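Local coordinates for protein pseudouridylate synthase RPUSD4, mitochondrial (Homo sapiens, PDB 5UBA) that converts uridine to pseudouridine in mitochondrial RNAs, including 16S ribosomal RNA, where the modification is needed to assemble a functional mitochondrial ribosome, at residues 80-91 with 249-259; 180-188 with 283-291. All coordinates share one frame; numbering follows the deposited sequence.

Contact 1. Residues 80-91 with 249-259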
loop_
_atom_site.group_PDB
_atom_site.type_symbol
_atom_site.label_atom_id
_atom_site.label_comp_id
_atom_site.label_asym_id
_atom_site.label_seq_id
_atom_site.Cartn_x
_atom_site.Cartn_y
_atom_site.Cartn_z
ATOM N N HIS A 80 -7.162 -8.496 7.460
ATOM C CA HIS A 80 -7.161 -7.735 6.217
ATOM C C HIS A 80 -5.853 -8.029 5.506
ATOM O O HIS A 80 -4.944 -8.635 6.080
ATOM C CB HIS A 80 -7.313 -6.233 6.478
ATOM C CG HIS A 80 -6.164 -5.622 7.206
ATOM N ND1 HIS A 80 -5.391 -4.623 6.643
ATOM C CD2 HIS A 80 -5.679 -5.829 8.455
ATOM C CE1 HIS A 80 -4.488 -4.236 7.529
ATOM N NE2 HIS A 80 -4.609 -4.982 8.614
ATOM N N ARG A 81 -5.755 -7.598 4.266
ATOM C CA ARG A 81 -4.578 -7.937 3.464
ATOM C C ARG A 81 -3.850 -6.672 3.036
ATOM O O ARG A 81 -4.446 -5.600 2.929
ATOM C CB ARG A 81 -4.988 -8.812 2.260
ATOM C CG ARG A 81 -5.524 -8.092 1.026
ATOM C CD ARG A 81 -6.756 -7.253 1.290
ATOM N N LEU A 82 -2.545 -6.813 2.863
ATOM C CA LEU A 82 -1.683 -5.835 2.217
ATOM C C LEU A 82 -0.975 -6.547 1.097
ATOM O O LEU A 82 -0.678 -7.734 1.210
ATOM C CB LEU A 82 -0.609 -5.309 3.173
ATOM C CG LEU A 82 -1.010 -4.422 4.339
ATOM C CD1 LEU A 82 0.232 -3.983 5.097
ATOM C CD2 LEU A 82 -1.836 -3.233 3.878
ATOM N N ASP A 83 -0.690 -5.840 0.012
ATOM C CA ASP A 83 0.093 -6.398 -1.080
ATOM C C ASP A 83 1.554 -6.599 -0.716
ATOM O O ASP A 83 2.075 -5.981 0.217
ATOM C CB ASP A 83 -0.044 -5.513 -2.334
ATOM C CG ASP A 83 -1.448 -5.522 -2.904
ATOM O OD1 ASP A 83 -2.153 -6.564 -2.841
ATOM O OD2 ASP A 83 -1.839 -4.489 -3.473
ATOM N N LYS A 84 2.216 -7.454 -1.475
ATOM C CA LYS A 84 3.605 -7.843 -1.216
ATOM C C LYS A 84 4.551 -6.656 -1.103
ATOM O O LYS A 84 5.361 -6.608 -0.213
ATOM C CB LYS A 84 4.074 -8.788 -2.336
ATOM C CG LYS A 84 5.494 -9.293 -2.259
ATOM C CD LYS A 84 5.900 -9.979 -3.560
ATOM C CE LYS A 84 7.224 -10.720 -3.415
ATOM N NZ LYS A 84 7.474 -11.561 -4.610
ATOM N N GLU A 85 4.436 -5.700 -2.022
ATOM C CA GLU A 85 5.334 -4.552 -2.021
ATOM C C GLU A 85 4.867 -3.380 -1.169
ATOM O O GLU A 85 5.508 -2.339 -1.166
ATOM C CB GLU A 85 5.590 -4.052 -3.446
ATOM C CG GLU A 85 6.585 -4.869 -4.255
ATOM C CD GLU A 85 7.073 -4.046 -5.446
ATOM O OE1 GLU A 85 6.312 -3.873 -6.399
ATOM O OE2 GLU A 85 8.200 -3.516 -5.392
ATOM N N THR A 86 3.781 -3.555 -0.429
ATOM C CA THR A 86 3.371 -2.592 0.576
ATOM C C THR A 86 3.995 -2.913 1.914
ATOM O O THR A 86 4.134 -4.072 2.266
ATOM C CB THR A 86 1.841 -2.579 0.661
ATOM O OG1 THR A 86 1.347 -2.247 -0.653
ATOM C CG2 THR A 86 1.307 -1.571 1.728
ATOM N N THR A 87 4.366 -1.878 2.652
ATOM C CA THR A 87 4.876 -2.007 3.990
ATOM C C THR A 87 3.857 -1.492 5.000
ATOM O O THR A 87 2.913 -0.799 4.630
ATOM C CB THR A 87 6.179 -1.217 4.141
ATOM O OG1 THR A 87 5.943 0.148 3.809
ATOM C CG2 THR A 87 7.285 -1.764 3.237
ATOM N N GLY A 88 4.037 -1.847 6.276
ATOM C CA GLY A 88 3.420 -1.123 7.353
ATOM C C GLY A 88 2.287 -1.826 8.066
ATOM O O GLY A 88 2.311 -3.033 8.246
ATOM N N VAL A 89 1.291 -1.039 8.489
ATOM C CA VAL A 89 0.358 -1.491 9.534
ATOM C C VAL A 89 -0.484 -2.679 9.090
ATOM O O VAL A 89 -1.186 -2.637 8.080
ATOM C CB VAL A 89 -0.616 -0.360 9.971
ATOM C CG1 VAL A 89 -1.547 -0.883 11.071
ATOM C CG2 VAL A 89 0.116 0.851 10.501
ATOM N N MET A 90 -0.415 -3.752 9.870
ATOM C CA MET A 90 -1.194 -4.958 9.584
ATOM C C MET A 90 -1.702 -5.557 10.901
ATOM O O MET A 90 -0.915 -5.907 11.787
ATOM C CB MET A 90 -0.382 -5.969 8.773
ATOM C CG MET A 90 -1.176 -7.193 8.369
ATOM S SD MET A 90 -0.154 -8.270 7.361
ATOM C CE MET A 90 -1.286 -9.640 7.162
ATOM N N VAL A 91 -3.028 -5.683 10.995
ATOM C CA VAL A 91 -3.721 -6.136 12.191
ATOM C C VAL A 91 -3.998 -7.650 12.113
ATOM O O VAL A 91 -4.529 -8.152 11.131
ATOM C CB VAL A 91 -5.077 -5.403 12.348
ATOM C CG1 VAL A 91 -5.823 -5.901 13.568
ATOM C CG2 VAL A 91 -4.883 -3.900 12.421
ATOM N N PRO A 249 12.621 -0.201 -5.369
ATOM C CA PRO A 249 11.379 -0.787 -4.844
ATOM C C PRO A 249 10.194 0.156 -4.956
ATOM O O PRO A 249 10.355 1.376 -4.998
ATOM C CB PRO A 249 11.679 -1.009 -3.379
ATOM C CG PRO A 249 12.640 0.073 -3.051
ATOM C CD PRO A 249 13.518 0.178 -4.268
ATOM N N LEU A 250 9.000 -0.408 -4.968
ATOM C CA LEU A 250 7.798 0.420 -4.782
ATOM C C LEU A 250 7.873 1.176 -3.456
ATOM O O LEU A 250 8.392 0.661 -2.470
ATOM C CB LEU A 250 6.562 -0.459 -4.791
ATOM C CG LEU A 250 5.227 0.267 -4.937
ATOM C CD1 LEU A 250 5.022 0.842 -6.340
ATOM C CD2 LEU A 250 4.123 -0.712 -4.585
ATOM N N HIS A 251 7.381 2.422 -3.449
ATOM C CA HIS A 251 7.333 3.285 -2.271
ATOM C C HIS A 251 5.874 3.514 -1.888
ATOM O O HIS A 251 5.315 4.593 -2.104
ATOM C CB HIS A 251 8.046 4.619 -2.515
ATOM C CG HIS A 251 9.538 4.502 -2.580
ATOM N ND1 HIS A 251 10.185 3.752 -3.536
ATOM C CD2 HIS A 251 10.493 5.070 -1.823
ATOM C CE1 HIS A 251 11.496 3.858 -3.343
ATOM N NE2 HIS A 251 11.704 4.630 -2.298
ATOM N N LEU A 252 5.276 2.502 -1.274
ATOM C CA LEU A 252 3.869 2.544 -0.819
ATOM C C LEU A 252 3.763 1.944 0.575
ATOM O O LEU A 252 3.976 0.742 0.741
ATOM C CB LEU A 252 2.961 1.826 -1.800
ATOM C CG LEU A 252 1.467 1.761 -1.434
ATOM C CD1 LEU A 252 0.874 3.164 -1.334
ATOM C CD2 LEU A 252 0.691 0.953 -2.452
ATOM N N HIS A 253 3.466 2.787 1.552
ATOM C CA HIS A 253 3.469 2.444 2.969
ATOM C C HIS A 253 2.072 2.619 3.586
ATOM O O HIS A 253 1.465 3.695 3.465
ATOM C CB HIS A 253 4.452 3.358 3.680
ATOM C CG HIS A 253 4.545 3.138 5.154
ATOM N ND1 HIS A 253 5.017 1.959 5.718
ATOM C CD2 HIS A 253 4.248 3.961 6.183
ATOM C CE1 HIS A 253 5.026 2.094 7.030
ATOM N NE2 HIS A 253 4.558 3.288 7.346
ATOM N N ALA A 254 1.608 1.567 4.272
ATOM C CA ALA A 254 0.376 1.638 5.061
ATOM C C ALA A 254 0.751 2.324 6.376
ATOM O O ALA A 254 1.307 1.723 7.308
ATOM C CB ALA A 254 -0.191 0.241 5.284
ATOM N N ARG A 255 0.512 3.634 6.389
ATOM C CA ARG A 255 0.936 4.518 7.453
ATOM C C ARG A 255 0.064 4.469 8.685
ATOM O O ARG A 255 0.557 4.555 9.813
ATOM C CB ARG A 255 0.972 5.954 6.908
ATOM C CG ARG A 255 1.266 7.024 7.928
ATOM C CD ARG A 255 2.660 6.910 8.450
ATOM N NE ARG A 255 3.005 8.092 9.214
ATOM C CZ ARG A 255 4.187 8.291 9.781
ATOM N NH1 ARG A 255 5.156 7.383 9.678
ATOM N NH2 ARG A 255 4.403 9.431 10.446
ATOM N N GLN A 256 -1.239 4.453 8.486
ATOM C CA GLN A 256 -2.158 4.583 9.601
ATOM C C GLN A 256 -3.440 3.791 9.373
ATOM O O GLN A 256 -3.940 3.738 8.256
ATOM C CB GLN A 256 -2.497 6.062 9.781
ATOM C CG GLN A 256 -3.504 6.403 10.864
ATOM C CD GLN A 256 -3.635 7.895 11.059
ATOM O OE1 GLN A 256 -3.637 8.659 10.080
ATOM N NE2 GLN A 256 -3.738 8.335 12.320
ATOM N N LEU A 257 -3.995 3.245 10.462
ATOM C CA LEU A 257 -5.330 2.655 10.486
ATOM C C LEU A 257 -6.057 3.178 11.688
ATOM O O LEU A 257 -5.494 3.156 12.783
ATOM C CB LEU A 257 -5.262 1.135 10.657
ATOM C CG LEU A 257 -4.942 0.229 9.503
ATOM C CD1 LEU A 257 -5.057 -1.220 9.956
ATOM C CD2 LEU A 257 -5.869 0.479 8.306
ATOM N N ILE A 258 -7.293 3.634 11.518
ATOM C CA ILE A 258 -8.103 4.034 12.674
ATOM C C ILE A 258 -9.288 3.063 12.702
ATOM O O ILE A 258 -10.098 3.045 11.770
ATOM C CB ILE A 258 -8.564 5.500 12.629
ATOM C CG1 ILE A 258 -7.366 6.443 12.394
ATOM C CG2 ILE A 258 -9.297 5.847 13.934
ATOM C CD1 ILE A 258 -7.769 7.892 12.191
ATOM N N LEU A 259 -9.334 2.235 13.747
ATOM C CA LEU A 259 -10.359 1.204 13.912
ATOM C C LEU A 259 -11.364 1.722 14.938
ATOM O O LEU A 259 -10.962 2.224 15.982
ATOM C CB LEU A 259 -9.765 -0.089 14.478
ATOM C CG LEU A 259 -8.871 -0.979 13.639
ATOM C CD1 LEU A 259 -8.249 -2.064 14.520
ATOM C CD2 LEU A 259 -9.694 -1.634 12.554
HETATM O O HOH W 1 6.681 0.006 -0.557
#
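Leu257 pushes its CD1 methyl into a hollow formed by three side chains of 80-91. Val91 CG2 lies 3.6 Å from Leu257 CD1, Val89 CG1 borders it on the same strand, and the His80 ring closes the pocket with its CE1 at 3.9 Å from that methyl. The imidazole is held from within its own segment: Val91 N donates to His80 NE2 close to the ring plane, almost straight (179°).

Further back, Ala254 is a small bump in a shallow notch, its CB 3.3 Å from Thr87 O, with Leu82 CD2 resting on it more loosely. Gly88 lets strands and ring close up: His253 CE1 comes to 3.6 Å from Gly88 CA, leaving no room for a CB, which would collide with Ala254 O and His253 CE1. Here the chain turns a corner. Strand 86-87 lies parallel to 252-259 in the large mixed sheet, whereas 89-93 belongs to the antiparallel sheet beside it, so the contact is the seam between the two sheets of this pseudouridine synthase domain. Asp83, the catalytic aspartate by similarity, begins the type I turn leading into the seam and pairs with Lys198.

The parallel ladder runs from Leu252 O to Thr87 N, from Thr87 O to Ala254 N (2.7 Å) and from Ala254 O to Val89 N. On one side, Thr87 tucks OG1 between its backbone N and carbonyl carbon (chi1 57°), setting the hydroxyl at the edge of the His253 ring, hydrogen-bonded to ND1 at 2.8 Å; His253 NE2 is bonded to Cys273 O. On the other, Leu252 CD2 packs against Thr86 OG1. Ahead of the paired strands, Leu250 CD2 packs on Glu85 CB, the side chains crossing at about a right angle, and water 1 joins Glu85 O, Leu250 O and Leu252 N.

Contact 2. Residues 180-188 with 283-291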
loop_
_atom_site.group_PDB
_atom_site.type_symbol
_atom_site.label_atom_id
_atom_site.label_comp_id
_atom_site.label_asym_id
_atom_site.label_seq_id
_atom_site.Cartn_x
_atom_site.Cartn_y
_atom_site.Cartn_z
ATOM N N LEU A 180 1.436 16.057 0.644
ATOM C CA LEU A 180 2.009 16.496 1.923
ATOM C C LEU A 180 3.257 17.358 1.759
ATOM O O LEU A 180 3.529 18.241 2.583
ATOM C CB LEU A 180 2.381 15.285 2.762
ATOM C CG LEU A 180 1.233 14.365 3.169
ATOM C CD1 LEU A 180 1.790 13.188 3.968
ATOM C CD2 LEU A 180 0.160 15.155 3.921
ATOM N N SER A 181 4.030 17.037 0.737
ATOM C CA SER A 181 5.289 17.715 0.426
ATOM C C SER A 181 5.547 17.550 -1.051
ATOM O O SER A 181 5.226 16.500 -1.616
ATOM C CB SER A 181 6.449 17.092 1.212
ATOM O OG SER A 181 7.661 17.780 0.958
ATOM N N SER A 182 6.161 18.559 -1.689
ATOM C CA SER A 182 6.504 18.455 -3.084
ATOM C C SER A 182 7.712 19.290 -3.473
ATOM O O SER A 182 8.058 20.283 -2.811
ATOM C CB SER A 182 5.331 18.797 -4.002
ATOM O OG SER A 182 4.878 20.120 -3.753
ATOM N N THR A 183 8.358 18.829 -4.526
ATOM C CA THR A 183 9.362 19.631 -5.243
ATOM C C THR A 183 8.699 20.025 -6.546
ATOM O O THR A 183 7.479 20.133 -6.580
ATOM C CB THR A 183 10.670 18.851 -5.430
ATOM O OG1 THR A 183 10.415 17.685 -6.223
ATOM C CG2 THR A 183 11.270 18.483 -4.124
ATOM N N LEU A 184 9.461 20.308 -7.599
ATOM C CA LEU A 184 8.859 20.552 -8.899
ATOM C C LEU A 184 8.622 19.236 -9.622
ATOM O O LEU A 184 7.935 19.220 -10.636
ATOM C CB LEU A 184 9.739 21.471 -9.751
ATOM C CG LEU A 184 10.209 22.754 -9.075
ATOM C CD1 LEU A 184 10.985 23.573 -10.098
ATOM C CD2 LEU A 184 9.036 23.520 -8.493
ATOM N N SER A 185 9.196 18.143 -9.095
ATOM C CA SER A 185 9.254 16.881 -9.819
ATOM C C SER A 185 8.840 15.626 -9.045
ATOM O O SER A 185 8.687 14.578 -9.644
ATOM C CB SER A 185 10.689 16.705 -10.324
ATOM O OG SER A 185 11.611 16.713 -9.253
ATOM N N SER A 186 8.716 15.716 -7.730
ATOM C CA SER A 186 8.364 14.584 -6.862
ATOM C C SER A 186 7.350 15.044 -5.849
ATOM O O SER A 186 7.310 16.238 -5.511
ATOM C CB SER A 186 9.594 14.096 -6.071
ATOM O OG SER A 186 10.655 13.725 -6.919
ATOM N N ALA A 187 6.561 14.108 -5.308
ATOM C CA ALA A 187 5.716 14.409 -4.178
ATOM C C ALA A 187 5.625 13.287 -3.149
ATOM O O ALA A 187 5.768 12.122 -3.503
ATOM C CB ALA A 187 4.335 14.781 -4.642
ATOM N N LEU A 188 5.440 13.659 -1.889
ATOM C CA LEU A 188 4.981 12.745 -0.841
ATOM C C LEU A 188 3.477 12.950 -0.764
ATOM O O LEU A 188 3.031 14.097 -0.537
ATOM C CB LEU A 188 5.636 13.067 0.494
ATOM C CG LEU A 188 5.133 12.268 1.700
ATOM C CD1 LEU A 188 5.340 10.768 1.517
ATOM C CD2 LEU A 188 5.784 12.772 2.991
ATOM N N LEU A 283 13.009 9.924 0.439
ATOM C CA LEU A 283 12.433 11.239 0.772
ATOM C C LEU A 283 13.522 12.298 0.888
ATOM O O LEU A 283 13.409 13.394 0.318
ATOM C CB LEU A 283 11.640 11.225 2.072
ATOM C CG LEU A 283 10.232 10.670 2.034
ATOM C CD1 LEU A 283 9.646 10.652 3.444
ATOM C CD2 LEU A 283 9.320 11.438 1.099
ATOM N N HIS A 284 14.568 11.962 1.639
ATOM C CA HIS A 284 15.668 12.884 1.851
ATOM C C HIS A 284 16.371 13.190 0.539
ATOM O O HIS A 284 16.674 14.371 0.243
ATOM C CB HIS A 284 16.693 12.285 2.808
ATOM C CG HIS A 284 17.862 13.184 3.045
ATOM N ND1 HIS A 284 19.099 12.961 2.476
ATOM C CD2 HIS A 284 17.966 14.339 3.742
ATOM C CE1 HIS A 284 19.924 13.925 2.845
ATOM N NE2 HIS A 284 19.261 14.777 3.606
ATOM N N ARG A 285 16.642 12.163 -0.256
ATOM C CA ARG A 285 17.354 12.351 -1.527
ATOM C C ARG A 285 16.564 13.207 -2.499
ATOM O O ARG A 285 17.139 13.996 -3.264
ATOM C CB ARG A 285 17.696 11.012 -2.193
ATOM C CG ARG A 285 18.679 10.125 -1.442
ATOM C CD ARG A 285 19.922 10.843 -1.018
ATOM N NE ARG A 285 20.545 11.558 -2.126
ATOM C CZ ARG A 285 21.579 12.388 -1.974
ATOM N NH1 ARG A 285 22.086 13.012 -3.033
ATOM N NH2 ARG A 285 22.098 12.603 -0.767
ATOM N N LEU A 286 15.241 13.047 -2.491
ATOM C CA LEU A 286 14.370 13.763 -3.398
ATOM C C LEU A 286 13.993 15.159 -2.885
ATOM O O LEU A 286 13.283 15.875 -3.575
ATOM C CB LEU A 286 13.098 12.943 -3.668
ATOM C CG LEU A 286 13.355 11.689 -4.485
ATOM C CD1 LEU A 286 12.124 10.798 -4.453
ATOM C CD2 LEU A 286 13.747 11.993 -5.912
ATOM N N ARG A 287 14.479 15.533 -1.710
ATOM C CA ARG A 287 14.268 16.854 -1.088
ATOM C C ARG A 287 12.841 17.105 -0.691
ATOM O O ARG A 287 12.361 18.234 -0.720
ATOM C CB ARG A 287 14.818 17.973 -1.962
ATOM C CG ARG A 287 16.253 17.685 -2.374
ATOM C CD ARG A 287 16.761 18.694 -3.357
ATOM N NE ARG A 287 18.105 18.316 -3.802
ATOM C CZ ARG A 287 18.854 19.032 -4.639
ATOM N NH1 ARG A 287 20.053 18.579 -4.993
ATOM N NH2 ARG A 287 18.396 20.185 -5.151
ATOM N N LEU A 288 12.176 16.012 -0.314
ATOM C CA LEU A 288 10.830 16.048 0.247
ATOM C C LEU A 288 10.929 16.090 1.751
ATOM O O LEU A 288 11.908 15.630 2.325
ATOM C CB LEU A 288 10.050 14.817 -0.207
ATOM C CG LEU A 288 9.815 14.765 -1.720
ATOM C CD1 LEU A 288 9.308 13.397 -2.178
ATOM C CD2 LEU A 288 8.854 15.854 -2.175
ATOM N N GLU A 289 9.932 16.691 2.378
ATOM C CA GLU A 289 9.898 16.876 3.808
ATOM C C GLU A 289 8.788 16.040 4.426
ATOM O O GLU A 289 7.748 15.815 3.816
ATOM C CB GLU A 289 9.629 18.348 4.119
ATOM C CG GLU A 289 10.636 19.299 3.478
ATOM C CD GLU A 289 10.513 20.725 3.993
ATOM O OE1 GLU A 289 9.968 21.598 3.271
ATOM O OE2 GLU A 289 10.960 20.974 5.130
ATOM N N MET A 290 8.987 15.643 5.671
ATOM C CA MET A 290 7.896 15.077 6.468
ATOM C C MET A 290 6.874 16.162 6.782
ATOM O O MET A 290 7.261 17.317 7.011
ATOM C CB MET A 290 8.439 14.524 7.777
ATOM C CG MET A 290 9.403 13.367 7.607
ATOM S SD MET A 290 8.489 11.901 7.067
ATOM C CE MET A 290 7.940 11.274 8.657
ATOM N N PRO A 291 5.569 15.816 6.803
ATOM C CA PRO A 291 4.573 16.828 7.194
ATOM C C PRO A 291 4.776 17.313 8.642
ATOM O O PRO A 291 5.301 16.565 9.477
ATOM C CB PRO A 291 3.234 16.098 7.012
ATOM C CG PRO A 291 3.573 14.654 7.124
ATOM C CD PRO A 291 4.955 14.493 6.567
HETATM O O HOH W 2 10.220 19.873 -0.664
HETATM O O HOH W 3 12.485 15.926 -6.196
#
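Ser181 makes the direct polar link. Its OG, swung opposite the backbone N (chi1 -178°), accepts the N-H of Glu289 at 2.9 Å in a nearly straight bond (174°), and its CB lies against Glu289 O.

Two waters add bridges. Water 2 donates to both Ser182 O and Arg287 O, while water 3 donates to Leu286 O and sits 2.7 Å from Thr183 OG1. That hydroxyl also shapes the hairpin's turn, because it accepts from Ser185 N and Ser186 N in an ST turn and ST motif. With OG1 used inwards, CG2 is the branch that reaches across, 3.3 Å from Leu286 O and near Arg287 O as well. A valine at Thr183 would probably leave Ser185 N and Ser186 N without their shared acceptor and water 3 with one partner fewer, letting the turn shift.

The apolar packing centres on Leu288, which drives its two methyls into the face of the hairpin: CD2 comes 3.6 Å from Ser182 CA and also meets Ser186 O, and CD1 lies 3.8 Å from Ala187 C. To one side, the methyls of Leu286 lie against Ser186 OG. To the other, Leu188 splits its branches, CD1 meeting Leu283 CD2 at 4.1 Å and CD2 meeting Pro291 CD, leucine and proline crossing at about a right angle; Leu180 CD1 touches the same proline at CG. A classic bulge, Leu180 and Ser181 opposite Leu188, lies in the hairpin at this end.

Leu288 follows a Schellman motif, in which Arg287, just past helix 277-285, takes a positive phi (67°), turning the tail along the hairpin of 175-182 and 186-193. Beyond, Leu286 meets Thr234 and Leu238 of helix 232-238, and Leu283 reaches Ile118 of strand 112-120.

How the contacts relate
The segments alternate along the chain: 80-91 of contact 1, 180-188 of contact 2, then 249-259 and 283-291. The contacts thus interlock in sequence, the later part of the chain returning twice to pack on earlier strands. Their centres are 20 Å apart and their nearest atoms about 4 Å, without touching. Both reach the mixed sheet, where strand 112-120 pairs with 252-259 of contact 1 and with 186-193 of contact 2; Ile118 on it meets His251 and Leu283. Contact 1 lies near the middle of the molecule and holds the probable catalytic aspartate, whereas contact 2 packs the C-terminal tail on a peripheral hairpin, away from that site.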